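PDB 3LX3: 6-pyruvoyl tetrahydrobiopterin synthase from Plasmodium vivax, which belongs to the 6-pyruvoyl tetrahydropterin synthase family and, as a six-chain assembly, binds zinc and 2-amino-1,5-dihydropteridine-4,6-dione. Local coordinates for residues R57-I62 with V159-V164; I100-D105 with F119-C124; A39-R44 with T110-S115; K83-H88 with D123-P128. All blocks are in the same frame, centred on the assembly; numbering follows the deposited sequence.

Contact 1 (R57-I62 with V159-V164)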
loop_
_atom_site.group_PDB
_atom_site.type_symbol
_atom_site.label_atom_id
_atom_site.label_comp_id
_atom_site.label_asym_id
_atom_site.label_seq_id
_atom_site.Cartn_x
_atom_site.Cartn_y
_atom_site.Cartn_z
ATOM N N ARG A 57 5.046 -9.059 16.242
ATOM C CA ARG A 57 5.330 -10.396 15.743
ATOM C C ARG A 57 5.670 -11.279 16.935
ATOM O O ARG A 57 6.346 -10.846 17.877
ATOM C CB ARG A 57 6.498 -10.331 14.776
ATOM C CG ARG A 57 6.978 -11.627 14.142
ATOM C CD ARG A 57 8.024 -11.275 13.043
ATOM N NE ARG A 57 7.713 -10.003 12.351
ATOM C CZ ARG A 57 7.556 -9.816 11.036
ATOM N NH1 ARG A 57 7.700 -10.798 10.162
ATOM N NH2 ARG A 57 7.275 -8.601 10.586
ATOM N N LEU A 58 5.231 -12.521 16.870
ATOM C CA LEU A 58 5.580 -13.468 17.925
ATOM C C LEU A 58 5.693 -14.861 17.346
ATOM O O LEU A 58 5.243 -15.109 16.220
ATOM C CB LEU A 58 4.580 -13.418 19.073
ATOM C CG LEU A 58 3.078 -13.685 18.828
ATOM C CD1 LEU A 58 2.793 -15.167 18.621
ATOM C CD2 LEU A 58 2.272 -13.172 20.017
ATOM N N ARG A 59 6.309 -15.778 18.095
ATOM C CA ARG A 59 6.474 -17.177 17.691
ATOM C C ARG A 59 6.063 -18.096 18.830
ATOM O O ARG A 59 6.353 -17.808 20.025
ATOM C CB ARG A 59 7.924 -17.485 17.318
ATOM C CG ARG A 59 8.438 -16.659 16.149
ATOM C CD ARG A 59 9.903 -16.765 15.972
ATOM N NE ARG A 59 10.371 -15.831 14.955
ATOM C CZ ARG A 59 11.593 -15.318 14.922
ATOM N NH1 ARG A 59 12.481 -15.649 15.851
ATOM N NH2 ARG A 59 11.922 -14.484 13.954
ATOM N N GLY A 60 5.426 -19.204 18.480
ATOM C CA GLY A 60 5.118 -20.261 19.455
ATOM C C GLY A 60 4.681 -21.478 18.685
ATOM O O GLY A 60 4.709 -21.488 17.451
ATOM N N ASN A 61 4.276 -22.516 19.390
ATOM C CA ASN A 61 3.704 -23.694 18.755
ATOM C C ASN A 61 2.205 -23.506 18.550
ATOM O O ASN A 61 1.530 -22.885 19.389
ATOM C CB ASN A 61 3.935 -24.936 19.623
ATOM C CG ASN A 61 5.391 -25.238 19.841
ATOM O OD1 ASN A 61 6.213 -25.042 18.967
ATOM N ND2 ASN A 61 5.711 -25.748 21.023
ATOM N N ILE A 62 1.685 -24.070 17.469
ATOM C CA ILE A 62 0.227 -24.087 17.244
ATOM C C ILE A 62 -0.374 -24.989 18.322
ATOM O O ILE A 62 0.094 -26.152 18.512
ATOM C CB ILE A 62 -0.133 -24.619 15.845
ATOM C CG1 ILE A 62 0.551 -23.784 14.771
ATOM C CG2 ILE A 62 -1.647 -24.620 15.616
ATOM C CD1 ILE A 62 0.527 -24.413 13.388
ATOM N N VAL A 159 4.306 -19.268 23.654
ATOM C CA VAL A 159 5.002 -18.178 22.992
ATOM C C VAL A 159 6.401 -18.055 23.590
ATOM O O VAL A 159 6.544 -18.033 24.802
ATOM C CB VAL A 159 4.233 -16.858 23.118
ATOM C CG1 VAL A 159 5.044 -15.676 22.522
ATOM C CG2 VAL A 159 2.907 -16.976 22.365
ATOM N N ASN A 160 7.417 -18.029 22.728
ATOM C CA ASN A 160 8.799 -17.859 23.187
ATOM C C ASN A 160 9.583 -16.685 22.589
ATOM O O ASN A 160 10.787 -16.538 22.819
ATOM C CB ASN A 160 9.601 -19.139 23.067
ATOM C CG ASN A 160 9.911 -19.530 21.654
ATOM O OD1 ASN A 160 9.561 -18.871 20.706
ATOM N ND2 ASN A 160 10.662 -20.613 21.525
ATOM N N TYR A 161 8.873 -15.838 21.843
ATOM C CA TYR A 161 9.508 -14.719 21.161
ATOM C C TYR A 161 8.480 -13.644 20.901
ATOM O O TYR A 161 7.387 -13.931 20.400
ATOM C CB TYR A 161 10.062 -15.206 19.833
ATOM C CG TYR A 161 10.774 -14.171 18.998
ATOM C CD1 TYR A 161 12.121 -13.878 19.218
ATOM C CD2 TYR A 161 10.122 -13.521 17.978
ATOM C CE1 TYR A 161 12.778 -12.919 18.415
ATOM C CE2 TYR A 161 10.774 -12.562 17.179
ATOM C CZ TYR A 161 12.097 -12.297 17.404
ATOM O OH TYR A 161 12.777 -11.355 16.670
ATOM N N MET A 162 8.833 -12.397 21.271
ATOM C CA MET A 162 7.973 -11.228 21.089
ATOM C C MET A 162 8.819 -10.154 20.433
ATOM O O MET A 162 9.973 -9.960 20.811
ATOM C CB MET A 162 7.469 -10.713 22.449
ATOM C CG MET A 162 6.492 -11.686 23.117
ATOM S SD MET A 162 4.876 -11.580 22.398
ATOM C CE MET A 162 4.360 -10.017 23.072
ATOM N N GLU A 163 8.241 -9.502 19.428
ATOM C CA GLU A 163 8.986 -8.515 18.629
ATOM C C GLU A 163 8.064 -7.384 18.201
ATOM O O GLU A 163 6.979 -7.602 17.662
ATOM C CB GLU A 163 9.575 -9.204 17.401
ATOM C CG GLU A 163 10.250 -8.292 16.395
ATOM C CD GLU A 163 10.463 -8.992 15.056
ATOM O OE1 GLU A 163 11.325 -9.889 15.004
ATOM O OE2 GLU A 163 9.821 -8.580 14.085
ATOM N N VAL A 164 8.491 -6.158 18.472
ATOM C CA VAL A 164 7.782 -4.960 18.085
ATOM C C VAL A 164 8.561 -4.164 17.049
ATOM O O VAL A 164 9.785 -4.001 17.160
ATOM C CB VAL A 164 7.532 -4.067 19.346
ATOM C CG1 VAL A 164 7.288 -2.627 19.036
ATOM C CG2 VAL A 164 6.389 -4.686 20.204
#

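Contact 2 (I100-D105 with F119-C124)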
loop_
_atom_site.group_PDB
_atom_site.type_symbol
_atom_site.label_atom_id
_atom_site.label_comp_id
_atom_site.label_asym_id
_atom_site.label_seq_id
_atom_site.Cartn_x
_atom_site.Cartn_y
_atom_site.Cartn_z
ATOM N N ILE A 100 13.601 19.264 32.901
ATOM C CA ILE A 100 12.144 19.085 32.871
ATOM C C ILE A 100 11.630 19.622 34.200
ATOM O O ILE A 100 11.959 19.064 35.252
ATOM C CB ILE A 100 11.737 17.602 32.662
ATOM C CG1 ILE A 100 12.321 17.078 31.340
ATOM C CG2 ILE A 100 10.198 17.473 32.750
ATOM C CD1 ILE A 100 12.141 15.558 31.078
ATOM N N GLN A 101 10.910 20.739 34.167
ATOM C CA GLN A 101 10.429 21.439 35.382
ATOM C C GLN A 101 8.905 21.318 35.451
ATOM O O GLN A 101 8.232 21.334 34.415
ATOM C CB GLN A 101 10.841 22.949 35.358
ATOM C CG GLN A 101 10.492 23.831 36.640
ATOM C CD GLN A 101 10.920 25.347 36.587
ATOM O OE1 GLN A 101 11.724 25.743 35.754
ATOM N NE2 GLN A 101 10.412 26.156 37.508
ATOM N N GLU A 102 8.353 21.170 36.647
ATOM C CA GLU A 102 6.919 21.276 36.863
ATOM C C GLU A 102 6.586 22.695 37.248
ATOM O O GLU A 102 7.082 23.185 38.257
ATOM C CB GLU A 102 6.505 20.416 38.021
ATOM C CG GLU A 102 6.701 18.977 37.825
ATOM C CD GLU A 102 6.179 18.264 39.030
ATOM O OE1 GLU A 102 6.783 18.447 40.091
ATOM O OE2 GLU A 102 5.131 17.603 38.926
ATOM N N VAL A 103 5.776 23.375 36.469
ATOM C CA VAL A 103 5.391 24.752 36.689
ATOM C C VAL A 103 3.870 24.789 36.655
ATOM O O VAL A 103 3.269 24.594 35.599
ATOM C CB VAL A 103 5.959 25.698 35.612
ATOM C CG1 VAL A 103 5.495 27.138 35.845
ATOM C CG2 VAL A 103 7.505 25.585 35.610
ATOM N N ASN A 104 3.241 25.026 37.802
ATOM C CA ASN A 104 1.810 24.984 37.908
ATOM C C ASN A 104 1.306 23.637 37.339
ATOM O O ASN A 104 1.711 22.590 37.804
ATOM C CB ASN A 104 1.177 26.224 37.283
ATOM C CG ASN A 104 1.589 27.507 38.027
ATOM O OD1 ASN A 104 1.728 27.499 39.260
ATOM N ND2 ASN A 104 1.875 28.574 37.278
ATOM N N ASP A 105 0.422 23.660 36.340
ATOM C CA ASP A 105 -0.071 22.402 35.735
ATOM C C ASP A 105 0.583 22.107 34.387
ATOM O O ASP A 105 0.030 21.388 33.568
ATOM C CB ASP A 105 -1.590 22.455 35.609
ATOM C CG ASP A 105 -2.253 22.660 36.937
ATOM O OD1 ASP A 105 -1.840 22.028 37.902
ATOM O OD2 ASP A 105 -3.197 23.481 36.975
ATOM N N PHE A 119 4.240 22.935 28.143
ATOM C CA PHE A 119 3.020 22.262 27.733
ATOM C C PHE A 119 2.211 21.878 28.957
ATOM O O PHE A 119 2.777 21.541 29.973
ATOM C CB PHE A 119 3.339 20.904 27.040
ATOM C CG PHE A 119 4.417 20.920 25.970
ATOM C CD1 PHE A 119 4.371 21.815 24.940
ATOM C CD2 PHE A 119 5.474 20.053 26.000
ATOM C CE1 PHE A 119 5.371 21.805 23.939
ATOM C CE2 PHE A 119 6.455 20.098 24.961
ATOM C CZ PHE A 119 6.322 20.912 23.960
ATOM N N PRO A 120 0.859 21.904 28.864
ATOM C CA PRO A 120 0.116 21.340 29.950
ATOM C C PRO A 120 0.553 19.898 30.243
ATOM O O PRO A 120 0.808 19.141 29.315
ATOM C CB PRO A 120 -1.313 21.333 29.436
ATOM C CG PRO A 120 -1.340 22.408 28.354
ATOM C CD PRO A 120 0.006 22.290 27.744
ATOM N N LYS A 121 0.645 19.531 31.508
ATOM C CA LYS A 121 1.054 18.168 31.892
ATOM C C LYS A 121 0.170 17.127 31.243
ATOM O O LYS A 121 0.651 16.093 30.809
ATOM C CB LYS A 121 1.022 17.994 33.415
ATOM C CG LYS A 121 2.063 18.773 34.184
ATOM C CD LYS A 121 1.840 18.629 35.693
ATOM C CE LYS A 121 2.768 19.464 36.515
ATOM N NZ LYS A 121 2.400 19.244 38.007
ATOM N N ARG A 122 -1.132 17.422 31.156
ATOM C CA ARG A 122 -2.106 16.468 30.601
ATOM C C ARG A 122 -1.934 16.251 29.102
ATOM O O ARG A 122 -2.437 15.256 28.567
ATOM C CB ARG A 122 -3.533 16.904 30.900
ATOM C CG ARG A 122 -3.990 18.185 30.274
ATOM C CD ARG A 122 -5.480 18.445 30.576
ATOM N NE ARG A 122 -6.278 17.327 30.067
ATOM C CZ ARG A 122 -6.809 17.240 28.847
ATOM N NH1 ARG A 122 -7.487 16.153 28.506
ATOM N NH2 ARG A 122 -6.701 18.232 27.976
ATOM N N ASP A 123 -1.208 17.145 28.430
ATOM C CA ASP A 123 -0.929 16.983 26.996
ATOM C C ASP A 123 0.281 16.083 26.783
ATOM O O ASP A 123 0.608 15.748 25.648
ATOM C CB ASP A 123 -0.622 18.333 26.325
ATOM C CG ASP A 123 -1.841 19.166 26.074
ATOM O OD1 ASP A 123 -2.739 19.303 26.968
ATOM O OD2 ASP A 123 -1.930 19.794 24.973
ATOM N N CYS A 124 0.975 15.715 27.849
ATOM C CA CYS A 124 2.207 14.956 27.756
ATOM C C CYS A 124 2.026 13.539 28.309
ATOM O O CYS A 124 1.231 13.334 29.257
ATOM C CB CYS A 124 3.312 15.614 28.563
ATOM S SG CYS A 124 3.702 17.321 28.076
HETATM O O HOH W 1 3.418 21.406 39.480
HETATM O O HOH W 2 -2.258 19.718 32.843
HETATM O O HOH W 3 -0.444 19.733 38.126
#

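Contact 3 (A39-R44 with T110-S115)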
loop_
_atom_site.group_PDB
_atom_site.type_symbol
_atom_site.label_atom_id
_atom_site.label_comp_id
_atom_site.label_asym_id
_atom_site.label_seq_id
_atom_site.Cartn_x
_atom_site.Cartn_y
_atom_site.Cartn_z
ATOM N N ALA A 39 16.519 15.029 21.292
ATOM C CA ALA A 39 17.623 15.788 21.847
ATOM C C ALA A 39 18.634 14.820 22.402
ATOM O O ALA A 39 18.289 13.902 23.129
ATOM C CB ALA A 39 17.136 16.734 22.990
ATOM N N PHE A 40 19.898 15.041 22.065
ATOM C CA PHE A 40 21.027 14.310 22.666
ATOM C C PHE A 40 22.224 15.261 22.739
ATOM O O PHE A 40 22.092 16.413 22.414
ATOM C CB PHE A 40 21.347 12.973 21.928
ATOM C CG PHE A 40 21.584 13.076 20.449
ATOM C CD1 PHE A 40 22.836 13.425 19.930
ATOM C CD2 PHE A 40 20.591 12.674 19.563
ATOM C CE1 PHE A 40 23.072 13.445 18.554
ATOM C CE2 PHE A 40 20.830 12.692 18.187
ATOM C CZ PHE A 40 22.077 13.094 17.695
ATOM N N LYS A 41 23.379 14.809 23.207
ATOM C CA LYS A 41 24.502 15.727 23.422
ATOM C C LYS A 41 24.919 16.341 22.112
ATOM O O LYS A 41 25.238 15.632 21.157
ATOM C CB LYS A 41 25.689 14.980 24.060
ATOM C CG LYS A 41 25.491 14.635 25.518
ATOM C CD LYS A 41 25.529 15.896 26.383
ATOM C CE LYS A 41 25.361 15.600 27.872
ATOM N NZ LYS A 41 25.207 16.915 28.603
ATOM N N GLY A 42 24.860 17.659 22.056
ATOM C CA GLY A 42 25.182 18.415 20.856
ATOM C C GLY A 42 24.120 18.556 19.775
ATOM O O GLY A 42 24.398 19.108 18.715
ATOM N N PHE A 43 22.903 18.058 20.017
ATOM C CA PHE A 43 21.855 18.074 19.004
ATOM C C PHE A 43 20.477 18.245 19.628
ATOM O O PHE A 43 20.139 17.544 20.577
ATOM C CB PHE A 43 21.872 16.771 18.209
ATOM C CG PHE A 43 20.805 16.696 17.146
ATOM C CD1 PHE A 43 20.934 17.403 15.962
ATOM C CD2 PHE A 43 19.662 15.925 17.341
ATOM C CE1 PHE A 43 19.929 17.334 14.986
ATOM C CE2 PHE A 43 18.670 15.862 16.373
ATOM C CZ PHE A 43 18.803 16.558 15.204
ATOM N N ARG A 44 19.685 19.153 19.058
ATOM C CA ARG A 44 18.301 19.390 19.464
ATOM C C ARG A 44 17.633 19.581 18.087
ATOM O O ARG A 44 18.221 20.170 17.163
ATOM C CB ARG A 44 18.209 20.675 20.315
ATOM C CG ARG A 44 16.961 20.905 21.253
ATOM C CD ARG A 44 15.852 21.828 20.671
ATOM N NE ARG A 44 16.303 23.160 20.233
ATOM C CZ ARG A 44 15.566 23.977 19.485
ATOM N NH1 ARG A 44 14.346 23.616 19.090
ATOM N NH2 ARG A 44 16.042 25.154 19.112
ATOM N N THR A 110 13.655 22.889 29.289
ATOM C CA THR A 110 14.733 23.769 28.877
ATOM C C THR A 110 15.856 22.919 28.286
ATOM O O THR A 110 16.279 21.913 28.871
ATOM C CB THR A 110 15.272 24.605 30.009
ATOM O OG1 THR A 110 14.195 25.333 30.629
ATOM C CG2 THR A 110 16.315 25.598 29.495
ATOM N N CYS A 111 16.309 23.304 27.110
ATOM C CA CYS A 111 17.301 22.533 26.347
ATOM C C CYS A 111 18.724 23.065 26.589
ATOM O O CYS A 111 18.901 24.142 27.170
ATOM C CB CYS A 111 16.999 22.612 24.877
ATOM S SG CYS A 111 15.325 21.925 24.534
ATOM N N GLU A 112 19.720 22.324 26.120
ATOM C CA GLU A 112 21.135 22.693 26.222
ATOM C C GLU A 112 21.436 24.033 25.561
ATOM O O GLU A 112 22.343 24.755 25.981
ATOM C CB GLU A 112 22.039 21.676 25.492
ATOM C CG GLU A 112 22.136 20.257 26.017
ATOM C CD GLU A 112 23.283 19.477 25.301
ATOM O OE1 GLU A 112 24.204 19.043 26.020
ATOM O OE2 GLU A 112 23.290 19.352 24.041
ATOM N N ASP A 113 20.702 24.340 24.476
ATOM C CA ASP A 113 20.879 25.586 23.727
ATOM C C ASP A 113 20.009 26.728 24.325
ATOM O O ASP A 113 19.854 27.803 23.710
ATOM C CB ASP A 113 20.611 25.360 22.229
ATOM C CG ASP A 113 19.158 24.999 21.927
ATOM O OD1 ASP A 113 18.343 24.975 22.873
ATOM O OD2 ASP A 113 18.848 24.726 20.741
ATOM N N ASN A 114 19.456 26.461 25.514
ATOM C CA ASN A 114 18.581 27.360 26.291
ATOM C C ASN A 114 17.193 27.583 25.698
ATOM O O ASN A 114 16.425 28.366 26.273
ATOM C CB ASN A 114 19.289 28.677 26.682
ATOM C CG ASN A 114 20.183 28.476 27.913
ATOM O OD1 ASN A 114 21.401 28.418 27.805
ATOM N ND2 ASN A 114 19.553 28.291 29.079
ATOM N N SER A 115 16.834 26.813 24.658
ATOM C CA SER A 115 15.456 26.828 24.114
ATOM C C SER A 115 14.517 26.363 25.210
ATOM O O SER A 115 14.866 25.474 25.970
ATOM C CB SER A 115 15.321 25.895 22.938
ATOM O OG SER A 115 16.056 26.415 21.827
HETATM O O HOH W 4 20.856 19.009 23.076
#

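Contact 4 (K83-H88 with D123-P128)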
loop_
_atom_site.group_PDB
_atom_site.type_symbol
_atom_site.label_atom_id
_atom_site.label_comp_id
_atom_site.label_asym_id
_atom_site.label_seq_id
_atom_site.Cartn_x
_atom_site.Cartn_y
_atom_site.Cartn_z
ATOM N N LYS A 83 -3.203 3.489 22.451
ATOM C CA LYS A 83 -4.144 4.499 22.857
ATOM C C LYS A 83 -3.580 5.312 24.022
ATOM O O LYS A 83 -3.902 6.522 24.111
ATOM C CB LYS A 83 -5.500 3.856 23.186
ATOM C CG LYS A 83 -6.584 4.811 23.650
ATOM C CD LYS A 83 -7.102 5.738 22.562
ATOM C CE LYS A 83 -8.262 6.592 23.130
ATOM N NZ LYS A 83 -8.627 7.783 22.292
ATOM N N GLN A 84 -2.743 4.713 24.877
ATOM C CA GLN A 84 -2.159 5.433 25.987
ATOM C C GLN A 84 -1.229 6.537 25.517
ATOM O O GLN A 84 -1.131 7.599 26.132
ATOM C CB GLN A 84 -1.396 4.480 26.906
ATOM C CG GLN A 84 -2.314 3.450 27.567
ATOM C CD GLN A 84 -1.548 2.273 28.181
ATOM O OE1 GLN A 84 -0.311 2.160 28.053
ATOM N NE2 GLN A 84 -2.286 1.385 28.855
ATOM N N LEU A 85 -0.538 6.287 24.411
ATOM C CA LEU A 85 0.394 7.274 23.865
ATOM C C LEU A 85 -0.278 8.307 22.972
ATOM O O LEU A 85 0.077 9.503 22.963
ATOM C CB LEU A 85 1.474 6.570 23.073
ATOM C CG LEU A 85 2.345 5.572 23.843
ATOM C CD1 LEU A 85 3.055 4.610 22.887
ATOM C CD2 LEU A 85 3.308 6.367 24.622
ATOM N N ASP A 86 -1.261 7.852 22.212
ATOM C CA ASP A 86 -1.878 8.650 21.165
ATOM C C ASP A 86 -2.345 10.016 21.645
ATOM O O ASP A 86 -2.908 10.148 22.744
ATOM C CB ASP A 86 -3.088 7.888 20.625
ATOM C CG ASP A 86 -3.781 8.589 19.470
ATOM O OD1 ASP A 86 -5.024 8.803 19.567
ATOM O OD2 ASP A 86 -3.147 8.977 18.478
ATOM N N HIS A 87 -2.119 11.029 20.802
ATOM C CA HIS A 87 -2.650 12.382 21.010
ATOM C C HIS A 87 -1.978 13.086 22.166
ATOM O O HIS A 87 -2.586 13.798 22.922
ATOM C CB HIS A 87 -4.171 12.453 21.170
ATOM C CG HIS A 87 -4.848 12.905 19.932
ATOM N ND1 HIS A 87 -5.535 14.094 19.840
ATOM C CD2 HIS A 87 -4.869 12.348 18.700
ATOM C CE1 HIS A 87 -5.992 14.227 18.610
ATOM N NE2 HIS A 87 -5.605 13.185 17.899
ATOM N N HIS A 88 -0.684 12.912 22.289
ATOM C CA HIS A 88 0.122 13.623 23.277
ATOM C C HIS A 88 1.490 13.970 22.749
ATOM O O HIS A 88 1.959 13.455 21.716
ATOM C CB HIS A 88 0.407 12.709 24.498
ATOM C CG HIS A 88 -0.789 12.328 25.259
ATOM N ND1 HIS A 88 -1.462 11.153 25.013
ATOM C CD2 HIS A 88 -1.447 12.944 26.264
ATOM C CE1 HIS A 88 -2.485 11.056 25.844
ATOM N NE2 HIS A 88 -2.501 12.126 26.622
ATOM N N ASP A 123 -1.208 17.145 28.430
ATOM C CA ASP A 123 -0.929 16.983 26.996
ATOM C C ASP A 123 0.281 16.083 26.783
ATOM O O ASP A 123 0.608 15.748 25.648
ATOM C CB ASP A 123 -0.622 18.333 26.325
ATOM C CG ASP A 123 -1.841 19.166 26.074
ATOM O OD1 ASP A 123 -2.739 19.303 26.968
ATOM O OD2 ASP A 123 -1.930 19.794 24.973
ATOM N N CYS A 124 0.975 15.715 27.849
ATOM C CA CYS A 124 2.207 14.956 27.756
ATOM C C CYS A 124 2.026 13.539 28.309
ATOM O O CYS A 124 1.231 13.334 29.257
ATOM C CB CYS A 124 3.312 15.614 28.563
ATOM S SG CYS A 124 3.702 17.321 28.076
ATOM N N VAL A 125 2.784 12.614 27.718
ATOM C CA VAL A 125 2.918 11.290 28.284
ATOM C C VAL A 125 4.367 11.136 28.690
ATOM O O VAL A 125 5.271 11.246 27.842
ATOM C CB VAL A 125 2.372 10.203 27.356
ATOM C CG1 VAL A 125 0.833 10.310 27.307
ATOM C CG2 VAL A 125 2.975 10.258 25.943
ATOM N N GLN A 126 4.562 10.930 29.994
ATOM C CA GLN A 126 5.891 10.783 30.549
ATOM C C GLN A 126 6.291 9.320 30.415
ATOM O O GLN A 126 5.703 8.419 31.057
ATOM C CB GLN A 126 5.971 11.198 32.024
ATOM C CG GLN A 126 6.077 12.683 32.229
ATOM C CD GLN A 126 6.602 12.988 33.596
ATOM O OE1 GLN A 126 5.934 12.694 34.587
ATOM N NE2 GLN A 126 7.812 13.541 33.666
ATOM N N ILE A 127 7.293 9.082 29.583
ATOM C CA ILE A 127 7.745 7.741 29.232
ATOM C C ILE A 127 9.173 7.526 29.747
ATOM O O ILE A 127 10.012 8.424 29.606
ATOM C CB ILE A 127 7.745 7.603 27.652
ATOM C CG1 ILE A 127 6.385 8.008 27.041
ATOM C CG2 ILE A 127 8.194 6.192 27.263
ATOM C CD1 ILE A 127 5.267 7.141 27.614
ATOM N N PRO A 128 9.465 6.363 30.379
ATOM C CA PRO A 128 10.775 6.109 31.008
ATOM C C PRO A 128 11.863 5.746 29.993
ATOM O O PRO A 128 12.425 4.634 29.976
ATOM C CB PRO A 128 10.461 4.985 31.989
ATOM C CG PRO A 128 9.326 4.248 31.355
ATOM C CD PRO A 128 8.474 5.337 30.750
#

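Contact 1 (R57-I62 with V159-V164)
The guanidinium of Arg59 lies flat on one face of the Tyr161 ring, a stacked cation-pi contact in which CZ of Arg59 stands 3.9 Å from the ring centroid and the planes differ by only 6°. OE1 of Glu163 lies at the ring edge, in its plane, and accepts from Tyr161 OH at 2.7 Å on its anti lone pair. The Tyr161 ring also meets the ring of His177 on strand 172-179, the planes at about 30°. These groups share one face of an antiparallel beta pairing between strand 48-61 and strand 161-167, inside the five-stranded sheet of the tunnelling fold (T-fold). Arg59 reaches the ring through an extended chain from CG to NE, and its NE forms a salt bridge with Glu22 on strand 20-40; stacking and pairing together hold the group flat. Farther along this face Arg57 and Glu163 run side by side, and NE of Arg57 meets OE2 of Glu163 at 3.1 Å in a salt bridge, the two planes turned 32° apart. Glu163 thus spends one carboxylate oxygen on the tyrosine and the other on the arginine. On the reverse face, with Leu58 and Met162, the chemistry is apolar: CB of Leu58 rests 3.8 Å from SD of Met162, whose side chain packs on helix 134-149. The backbone ties Arg57 to Glu163 as a hydrogen-bonded pair. The pairing ends where the chain of Val159 and Asn160 enters the strand, and there the amide N of Asn160 donates to the carbonyl O of Arg59 at 2.9 Å.

Contact 2 (I100-D105 with F119-C124)
The backbone N of Lys121 donates to the carbonyl O of Asp105 over 2.8 Å, an almost perfectly straight bond (179° at the hydrogen). It links the turn after strand 98-103 to the 3-10 segment 121-123 that follows strand 116-120; these are the outer strands of a three-stranded antiparallel sheet, with strand 106-111 between them. A water adds a second link, donating to the same Asp105 carbonyl oxygen and accepting from the backbone N of Arg122. Beyond the backbone, the interaction passes to the extended side chain of Lys121, which lies across the carbonyl groups of the turn. Its NZ makes a weak salt bridge with OE2 of Glu102 at 3.3 Å, tied to one of two modelled positions of Glu102, and another weak bond to the carbonyl O of Asn104. Solvent supplies shorter links: one water accepts from NZ of Lys121 at 2.8 Å and donates to the O of Asn104, while another joins NZ to OD1 of Asp105, so the ammonium charge is probably spread over several oxygens at an exposed surface. The packing is slight, the methylenes of the lysine pressing on the Asp105 backbone. Two residues past Lys121, Asp123 pairs with Arg44 of a neighbouring subunit, placing this corner beside an interface. Beside the backbone bond, CA of Pro120 lies 3.6 Å from the carbonyl O of Asp105.

Contact 3 (A39-R44 with T110-S115)
Two beta turns face each other here, close to a subunit interface and on the side of the chain where the side chain of Phe43 comes within about 6 Å of a bound 2-amino-1,5-dihydropteridine-4,6-dione. Arg44 reaches across to Asp113 and grips it side-on: NE and NH2 both donate to OD2 of Asp113, NE at 3.0 Å. That oxygen sits at the edge of the guanidinium, essentially in its plane, and is met on its syn side, although the two flat groups are turned 70° against each other. Bends at chi2 (-99°) and chi3 carry the arginine tip round to the acid, while its CG passes 3.8 Å from SG of Cys111. Ser115 lies over one guanidinium face. The other oxygen of Asp113 is occupied within its own turn: OG and N of Ser115 both reach OD1 from above the same face of the carboxylate, well out of its plane, the N at 3.0 Å as an Asx turn. The arrangement joins a type II turn, Phe40 to Phe43, between strand 20-40 and strand 43-44 of the large sheet, to a type I turn, Cys111 to Asn114, between strands 106-111 and 116-120 of the small one. Glu112 spans the gap between the turns in one of its two modelled positions, to which both of its bonds belong. There its OE2 receives the backbone N of Gly42 through the syn lone pair at 3.0 Å, and its OE1 forms a salt bridge with NZ of Lys41 at 3.5 Å, weak as a hydrogen bond.

Contact 4 (K83-H88 with D123-P128)
Val125, in the modelled conformer, one of two, meets the imidazole of His88 over one face, with the CG1 methyl 3.4 Å from the ring centroid and 16° off its normal, a CH-pi contact in which the two side chains cross at about a right angle. The edge of the same ring is turned to the backbone of the other segment: CD2 of His88 lies 3.5 Å from the carbonyl O of Asp123. Rotation of the ring is fixed by ND1 of His88, which donates to the carbonyl O of Leu85 at 3.0 Å, approaching from well above the carbonyl plane. His88 therefore folds back on the last turn of helix 71-85, and the contact joins the C-terminal end of that helix to strand 124-127, which runs parallel to strand 89-92 in a two-stranded sheet. A small apolar cluster continues toward the helix. Leu85 crosses both Val125 and Ile127 at about right angles, and its CD2 reaches CD1 of Ile127 at 3.7 Å. Leu85 also packs on Ile141, and Ile127 on Tyr140, both of helix 134-149. Asp123 points its carboxylate toward a neighbouring subunit, where the hydroxyl of Tyr117 binds it.

Contacts 1 and 4 are partly buried, contacts 2 and 3 lie at the surface, and the chemistry follows. Contact 1 is regular strand pairing, with charged and aromatic groups on one face and apolar ones on the other; contact 4 relies on apolar and ring packing between helix end and strand. Contacts 2 and 3 use salt bridges, turn backbone and water. Contacts 1 and 3 both reach the large sheet, yet their centres are 39 Å apart, whereas contacts 2 and 3 both reach the three-stranded sheet without touching. Contacts 2 and 4 share Asp123 and Cys124. Contacts 2, 3 and 4 all touch the same neighbouring subunit.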